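Local coordinates for putative adhesin (Komagataella phaffii, PDB 5FX8), which is a putative cell-surface adhesin that may take part in cell-cell interaction, represented here by its N-terminal part with two cohesin-like domains, at residues L144-R149 / L203-F209; D168-A172 / L255-E259; I176-I181 / L249-L255. All coordinates share one frame; numbering follows the deposited sequence.

Contact 1. Residues L144-R149 / L203-F209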
# COMPACT_ATOMS: atom_id res chain seq x y z
N LEU C 144 -55.46 -13.84 7.65
CA LEU C 144 -54.94 -12.73 6.86
C LEU C 144 -53.48 -12.52 7.22
O LEU C 144 -53.14 -11.86 8.20
CB LEU C 144 -55.77 -11.47 7.07
CG LEU C 144 -57.23 -11.59 6.63
CD1 LEU C 144 -57.96 -10.29 6.81
CD2 LEU C 144 -57.40 -12.09 5.20
N VAL C 145 -52.63 -13.06 6.41
CA VAL C 145 -51.21 -13.18 6.67
C VAL C 145 -50.46 -12.02 6.04
O VAL C 145 -50.90 -11.41 5.05
CB VAL C 145 -50.76 -14.55 6.13
CG1 VAL C 145 -50.43 -14.44 4.65
CG2 VAL C 145 -49.63 -15.05 6.91
N ALA C 146 -49.31 -11.70 6.62
CA ALA C 146 -48.42 -10.68 6.08
C ALA C 146 -47.58 -11.25 4.95
O ALA C 146 -47.45 -12.46 4.78
CB ALA C 146 -47.49 -10.13 7.16
N LEU C 147 -47.00 -10.34 4.19
CA LEU C 147 -46.30 -10.73 2.98
C LEU C 147 -45.19 -11.72 3.31
O LEU C 147 -44.50 -11.58 4.31
CB LEU C 147 -45.73 -9.50 2.30
CG LEU C 147 -46.29 -8.96 0.99
CD1 LEU C 147 -47.72 -9.35 0.79
CD2 LEU C 147 -46.15 -7.46 0.99
N ASP C 148 -45.03 -12.72 2.45
CA ASP C 148 -43.98 -13.71 2.62
C ASP C 148 -42.62 -13.07 2.32
O ASP C 148 -42.31 -12.76 1.17
CB ASP C 148 -44.25 -14.88 1.70
CG ASP C 148 -43.28 -16.00 1.88
OD1 ASP C 148 -42.49 -15.90 2.82
OD2 ASP C 148 -43.32 -16.98 1.13
N ARG C 149 -41.80 -12.86 3.36
CA ARG C 149 -40.51 -12.20 3.19
C ARG C 149 -39.36 -13.18 3.33
O ARG C 149 -38.30 -12.81 3.83
CB ARG C 149 -40.34 -11.05 4.17
CG ARG C 149 -41.29 -9.88 3.97
CD ARG C 149 -41.42 -9.53 2.51
NE ARG C 149 -41.89 -8.18 2.27
CZ ARG C 149 -42.17 -7.72 1.07
NH1 ARG C 149 -42.03 -8.51 0.03
NH2 ARG C 149 -42.59 -6.48 0.90
N LEU C 203 -41.22 -1.70 6.44
CA LEU C 203 -42.25 -2.74 6.46
C LEU C 203 -43.25 -2.50 7.58
O LEU C 203 -42.86 -2.27 8.72
CB LEU C 203 -41.67 -4.15 6.59
CG LEU C 203 -40.73 -4.60 5.48
CD1 LEU C 203 -40.65 -6.10 5.44
CD2 LEU C 203 -41.20 -4.04 4.16
N ASN C 204 -44.54 -2.55 7.25
CA ASN C 204 -45.61 -2.40 8.23
C ASN C 204 -46.00 -3.76 8.80
O ASN C 204 -45.28 -4.75 8.65
CB ASN C 204 -46.81 -1.69 7.60
CG ASN C 204 -47.38 -2.43 6.41
OD1 ASN C 204 -47.34 -3.66 6.33
ND2 ASN C 204 -47.91 -1.67 5.48
N GLU C 205 -47.14 -3.83 9.47
CA GLU C 205 -47.45 -5.09 10.13
C GLU C 205 -47.86 -6.17 9.14
O GLU C 205 -47.84 -7.35 9.48
CB GLU C 205 -48.53 -4.87 11.19
CG GLU C 205 -49.68 -4.01 10.72
CD GLU C 205 -50.88 -4.06 11.66
OE1 GLU C 205 -50.80 -4.74 12.72
OE2 GLU C 205 -51.91 -3.43 11.35
N PHE C 206 -48.19 -5.79 7.90
CA PHE C 206 -48.47 -6.75 6.85
C PHE C 206 -47.29 -6.97 5.93
O PHE C 206 -47.46 -7.52 4.84
CB PHE C 206 -49.68 -6.30 6.04
CG PHE C 206 -50.98 -6.67 6.65
CD1 PHE C 206 -51.42 -7.98 6.60
CD2 PHE C 206 -51.77 -5.72 7.26
CE1 PHE C 206 -52.61 -8.33 7.14
CE2 PHE C 206 -52.98 -6.08 7.81
CZ PHE C 206 -53.40 -7.39 7.74
N GLY C 207 -46.10 -6.55 6.34
CA GLY C 207 -44.91 -6.82 5.56
C GLY C 207 -44.73 -5.95 4.34
O GLY C 207 -43.88 -6.26 3.51
N ASP C 208 -45.48 -4.87 4.21
CA ASP C 208 -45.51 -4.07 3.00
C ASP C 208 -44.88 -2.70 3.24
O ASP C 208 -44.66 -2.28 4.37
CB ASP C 208 -46.94 -3.91 2.49
CG ASP C 208 -47.02 -3.80 0.98
OD1 ASP C 208 -45.96 -3.69 0.33
OD2 ASP C 208 -48.15 -3.83 0.44
N PHE C 209 -44.58 -2.01 2.14
CA PHE C 209 -44.02 -0.67 2.18
C PHE C 209 -44.42 0.02 0.89
O PHE C 209 -44.70 -0.63 -0.12
CB PHE C 209 -42.50 -0.69 2.36
CG PHE C 209 -41.74 -1.23 1.18
CD1 PHE C 209 -41.65 -2.58 0.95
CD2 PHE C 209 -41.10 -0.37 0.31
CE1 PHE C 209 -40.96 -3.07 -0.12
CE2 PHE C 209 -40.42 -0.86 -0.77
CZ PHE C 209 -40.34 -2.22 -0.97

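Contact 2. Residues D168-A172 / L255-E259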
# COMPACT_ATOMS: atom_id res chain seq x y z
N ASP C 168 -40.77 -8.72 -5.40
CA ASP C 168 -40.06 -8.39 -4.17
C ASP C 168 -38.97 -9.41 -3.92
O ASP C 168 -39.22 -10.61 -3.96
CB ASP C 168 -41.01 -8.35 -2.98
CG ASP C 168 -41.82 -7.08 -2.94
OD1 ASP C 168 -41.66 -6.25 -3.84
OD2 ASP C 168 -42.63 -6.91 -2.00
N ILE C 169 -37.76 -8.92 -3.65
CA ILE C 169 -36.62 -9.76 -3.29
C ILE C 169 -36.27 -9.45 -1.84
O ILE C 169 -35.84 -8.33 -1.53
CB ILE C 169 -35.41 -9.53 -4.19
CG1 ILE C 169 -35.82 -9.52 -5.67
CG2 ILE C 169 -34.35 -10.55 -3.84
CD1 ILE C 169 -36.14 -10.85 -6.21
N PRO C 170 -36.42 -10.40 -0.92
CA PRO C 170 -36.07 -10.13 0.48
C PRO C 170 -34.59 -10.35 0.75
O PRO C 170 -34.03 -11.40 0.42
CB PRO C 170 -36.93 -11.14 1.25
CG PRO C 170 -37.09 -12.25 0.32
CD PRO C 170 -37.09 -11.69 -1.07
N GLY C 171 -33.95 -9.34 1.34
CA GLY C 171 -32.59 -9.49 1.80
C GLY C 171 -32.44 -10.49 2.92
O GLY C 171 -31.36 -11.06 3.08
N ALA C 172 -33.49 -10.73 3.67
CA ALA C 172 -33.46 -11.76 4.69
C ALA C 172 -33.36 -13.17 4.13
O ALA C 172 -33.56 -14.12 4.87
CB ALA C 172 -34.71 -11.63 5.55
N LEU C 255 -27.78 -6.36 -0.74
CA LEU C 255 -29.11 -6.23 -0.20
C LEU C 255 -29.03 -6.58 1.28
O LEU C 255 -28.69 -7.71 1.65
CB LEU C 255 -30.08 -7.14 -0.95
CG LEU C 255 -31.54 -6.71 -0.89
CD1 LEU C 255 -31.72 -5.34 -1.51
CD2 LEU C 255 -32.38 -7.74 -1.57
N ALA C 256 -29.28 -5.59 2.13
CA ALA C 256 -29.14 -5.74 3.56
C ALA C 256 -30.17 -6.73 4.10
O ALA C 256 -31.23 -6.96 3.52
CB ALA C 256 -29.27 -4.40 4.26
N ASP C 257 -29.82 -7.29 5.25
CA ASP C 257 -30.66 -8.29 5.89
C ASP C 257 -32.08 -7.78 6.15
O ASP C 257 -33.03 -8.56 6.12
CB ASP C 257 -29.98 -8.73 7.18
CG ASP C 257 -30.88 -9.49 8.07
OD1 ASP C 257 -31.07 -10.70 7.82
OD2 ASP C 257 -31.41 -8.88 9.02
N ASP C 258 -32.24 -6.48 6.39
CA ASP C 258 -33.55 -5.91 6.71
C ASP C 258 -34.17 -5.17 5.53
O ASP C 258 -35.07 -4.35 5.73
CB ASP C 258 -33.42 -4.97 7.91
CG ASP C 258 -32.78 -3.63 7.54
OD1 ASP C 258 -31.76 -3.60 6.83
OD2 ASP C 258 -33.32 -2.59 7.97
N GLU C 259 -33.71 -5.42 4.32
CA GLU C 259 -34.16 -4.65 3.17
C GLU C 259 -34.92 -5.55 2.21
O GLU C 259 -34.74 -6.77 2.19
CB GLU C 259 -32.98 -3.98 2.48
CG GLU C 259 -32.51 -2.71 3.17
CD GLU C 259 -31.31 -2.09 2.47
OE1 GLU C 259 -30.64 -2.83 1.73
OE2 GLU C 259 -31.04 -0.88 2.67

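Contact 3. Residues I176-I181 / L249-L255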
# COMPACT_ATOMS: atom_id res chain seq x y z
N ILE C 176 -27.40 -12.19 -0.21
CA ILE C 176 -27.66 -11.99 -1.63
C ILE C 176 -26.62 -11.08 -2.25
O ILE C 176 -26.36 -9.97 -1.76
CB ILE C 176 -29.08 -11.44 -1.85
CG1 ILE C 176 -30.12 -12.48 -1.45
CG2 ILE C 176 -29.26 -11.07 -3.29
CD1 ILE C 176 -31.51 -11.96 -1.53
N THR C 177 -26.01 -11.54 -3.35
CA THR C 177 -25.03 -10.77 -4.12
C THR C 177 -25.47 -10.47 -5.55
O THR C 177 -25.13 -9.40 -6.07
CB THR C 177 -23.67 -11.50 -4.17
OG1 THR C 177 -23.77 -12.68 -4.98
CG2 THR C 177 -23.24 -11.90 -2.78
N ASN C 178 -26.22 -11.36 -6.20
CA ASN C 178 -26.69 -11.09 -7.54
C ASN C 178 -28.14 -11.52 -7.68
O ASN C 178 -28.61 -12.46 -7.04
CB ASN C 178 -25.82 -11.80 -8.58
CG ASN C 178 -24.40 -11.32 -8.54
OD1 ASN C 178 -23.64 -11.71 -7.66
ND2 ASN C 178 -24.04 -10.45 -9.47
N ILE C 179 -28.86 -10.79 -8.53
CA ILE C 179 -30.27 -11.02 -8.77
C ILE C 179 -30.52 -10.99 -10.26
O ILE C 179 -30.23 -9.99 -10.91
CB ILE C 179 -31.15 -9.98 -8.06
CG1 ILE C 179 -30.88 -10.01 -6.56
CG2 ILE C 179 -32.59 -10.26 -8.38
CD1 ILE C 179 -31.68 -9.01 -5.78
N ASP C 180 -31.09 -12.07 -10.78
CA ASP C 180 -31.50 -12.18 -12.18
C ASP C 180 -33.01 -12.34 -12.27
O ASP C 180 -33.59 -13.21 -11.62
CB ASP C 180 -30.82 -13.37 -12.83
CG ASP C 180 -29.34 -13.32 -12.68
OD1 ASP C 180 -28.77 -12.26 -13.00
OD2 ASP C 180 -28.76 -14.33 -12.24
N ILE C 181 -33.65 -11.54 -13.12
CA ILE C 181 -35.10 -11.55 -13.27
C ILE C 181 -35.45 -11.58 -14.75
O ILE C 181 -34.85 -10.86 -15.56
CB ILE C 181 -35.73 -10.32 -12.59
CG1 ILE C 181 -35.48 -10.36 -11.09
CG2 ILE C 181 -37.20 -10.28 -12.81
CD1 ILE C 181 -35.47 -9.02 -10.48
N LEU C 249 -33.76 -8.55 -16.57
CA LEU C 249 -33.21 -7.57 -15.65
C LEU C 249 -32.25 -8.27 -14.70
O LEU C 249 -32.49 -9.41 -14.32
CB LEU C 249 -34.35 -6.91 -14.89
CG LEU C 249 -34.02 -5.73 -14.01
CD1 LEU C 249 -33.30 -4.67 -14.80
CD2 LEU C 249 -35.31 -5.20 -13.49
N SER C 250 -31.17 -7.58 -14.33
CA SER C 250 -30.17 -8.14 -13.42
C SER C 250 -29.65 -7.09 -12.45
O SER C 250 -29.53 -5.92 -12.77
CB SER C 250 -28.98 -8.71 -14.18
OG SER C 250 -29.38 -9.72 -15.04
N PHE C 251 -29.28 -7.55 -11.26
CA PHE C 251 -28.82 -6.65 -10.22
C PHE C 251 -27.58 -7.22 -9.54
O PHE C 251 -27.49 -8.42 -9.28
CB PHE C 251 -29.88 -6.42 -9.15
CG PHE C 251 -31.02 -5.55 -9.56
CD1 PHE C 251 -30.93 -4.17 -9.49
CD2 PHE C 251 -32.24 -6.12 -9.95
CE1 PHE C 251 -32.01 -3.37 -9.83
CE2 PHE C 251 -33.31 -5.32 -10.29
CZ PHE C 251 -33.20 -3.95 -10.22
N ALA C 252 -26.62 -6.36 -9.26
CA ALA C 252 -25.47 -6.71 -8.44
C ALA C 252 -25.39 -5.67 -7.35
O ALA C 252 -25.41 -4.47 -7.64
CB ALA C 252 -24.17 -6.72 -9.24
N GLY C 253 -25.33 -6.10 -6.12
CA GLY C 253 -25.30 -5.13 -5.05
C GLY C 253 -25.54 -5.83 -3.74
O GLY C 253 -25.72 -7.04 -3.67
N GLU C 254 -25.52 -5.05 -2.70
CA GLU C 254 -25.59 -5.57 -1.36
C GLU C 254 -27.00 -5.31 -0.87
O GLU C 254 -27.40 -4.16 -0.64
CB GLU C 254 -24.54 -4.91 -0.47
CG GLU C 254 -23.09 -5.05 -0.96
CD GLU C 254 -22.48 -6.43 -0.68
OE1 GLU C 254 -22.03 -6.68 0.45
OE2 GLU C 254 -22.47 -7.27 -1.59
N LEU C 255 -27.78 -6.36 -0.74
CA LEU C 255 -29.11 -6.23 -0.20
C LEU C 255 -29.03 -6.58 1.28
O LEU C 255 -28.69 -7.71 1.65
CB LEU C 255 -30.08 -7.14 -0.95
CG LEU C 255 -31.54 -6.71 -0.89
CD1 LEU C 255 -31.72 -5.34 -1.51
CD2 LEU C 255 -32.38 -7.74 -1.57

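Contact 1. Residues L144-R149 / L203-F209
F206 and L147 are joined by a single well-aligned backbone bond, L147 N to F206 O, 2.9 Å long and 169° at the hydrogen, with the donor standing above the carbonyl plane. Just upstream, A146 CB rests on the same peptide, 3.4 Å from F206 C. The F206 ring runs back beside the other chain and presents an edge to its carbonyls, CE1 lying 3.7 Å from L144 O. At the far end the R149 chain bends at chi2 (-43°), bringing NE (3.0 Å) and NH2 (2.9 Å) to G207 O in two weak bonds, while L147 CD2 lies over one face of the guanidinium, offset toward the rim. R149 NH1 makes a salt bridge with D168.

The second shell shapes the loop that offers these carbonyls. N204 to G207 is a type I beta turn, and N204 OD1 accepts F206 N (2.8 Å), an Asx turn, and D208 N (3.1 Å) from opposite faces of its amide. D208 is salt-bridged to R262, which also makes a cation-pi contact with F209.

The linker from strand 137-144 to the second cohesin-like domain thus packs on a loop of that domain, with L147 touching strand 153-158 and R149 and F209 touching strand 260-268.

Contact 2. Residues D168-A172 / L255-E259
G171 sits among the carbonyl oxygens of the turn formed by A256 to E259, and this is the close-packed part of the contact. Its amide donates to E259 O, 2.8 Å away, in a bond of 157° at the hydrogen that arrives nearly along the C=O axis. Its CA approaches A256 O at 3.3 Å in a CH...O contact, and its carbonyl carbon lies near D257 O. With no side chain on G171, the two backbones meet directly.

L255 closes the inner side. Its CG is anti to the backbone N (chi1 -156°), which brings CG up to G171 CA and CD2 to 3.5 Å from I169 O and 4.1 Å from I169 CG2, the two side chains crossing at about a right angle. I169 continues inward to I176, I179, V282 and L284 of the opposite sheet, so the joint lies at the edge of the sandwich core.

The outer side is different in kind. A172 and D257 are exposed, and the touch there is non-bonded: A172 CB lies 3.5 Å from D257 O, and the D257 carboxylate makes no polar bond to A172. A256 packs on R574 of a second protein in the assembly, a linoleate lipoxygenase chain; E259 OE2 makes only a long, weak ion pair with R410 of that chain.

The turn keeps its own shape. E259 N bonds to A256 O at 3.0 Å, closing a type I beta turn, and E259 OE1 accepts A256 N at 3.1 Å, the side chain folding back on its own loop. The chemistry thus implies that the acidic side chain of E259 acts indirectly, by bracing the turn, while the bond that crosses the contact is main chain to main chain.

Contact 3. Residues I176-I181 / L249-L255
I179 O is approached by two neighbouring groups of the opposite strand: F251 N bonds to it at 2.6 Å, in the carbonyl plane, and S250 CA comes alongside at 3.1 Å in a CH...O contact. The same residue pair is closed from the other direction by I179 N and F251 O, 2.8 Å apart. Two residues on, I181 and L249 repeat the pattern, with I181 N to L249 O at 2.7 Å; D180/S250 is the non-hydrogen-bonded pair between them, and N178/A252 another on the far side of I179/F251. Past N178/A252 the pairing ends in a weak bond from G253 N to T177 O.

The two strands run antiparallel, their segment axes at 174°, in the middle of a five-stranded sheet. With a second antiparallel sheet this makes the beta sandwich of the second cohesin-like domain. I179, I181, L249 and F251 all point into that sandwich, where I179 and F251 meet flank to flank, CB to CB at 3.9 Å. F251 CG, anti to its carbonyl carbon (chi1 -73°), sets the ring with I181 CD1 at its edge, 4.3 Å from CE2; F251 also stacks edge-to-face with Y197. I176 CD1 and L255 CD2 extend the apolar side past the strand pairing.

N178, D180, S250 and A252 occupy the other face. N178 ND2 passes 3.7 Å from A252 CB on its way to E238, and S250 OG bonds to S239. Opposite T285, T177 and N178 form a classic beta bulge. Beyond G253, E254 turns to the lipoxygenase chain and pairs with its R403 in a salt bridge.

How the contacts relate
From the N terminus, the chain completes most of the first cohesin-like domain before residues 144-149 lead into the second, and contact 1 closes a long loop back to this linker from residues 203-209. Strand 162-170 then runs out to contact 2, whose partner lies just before strand 260-268; the loops of contacts 1 and 2 cross. Contact 3 begins on strand 176-186 and returns earlier, so it nests within contact 2 and also crosses contact 1. Contacts 2 and 3 share L255; contact 3 ties neighbouring strands within one sheet, and contact 2 sets the end of strand 162-170 against the connection between the sheets. Contact 1 touches contact 2 where R149 O packs on P170, but not contact 3.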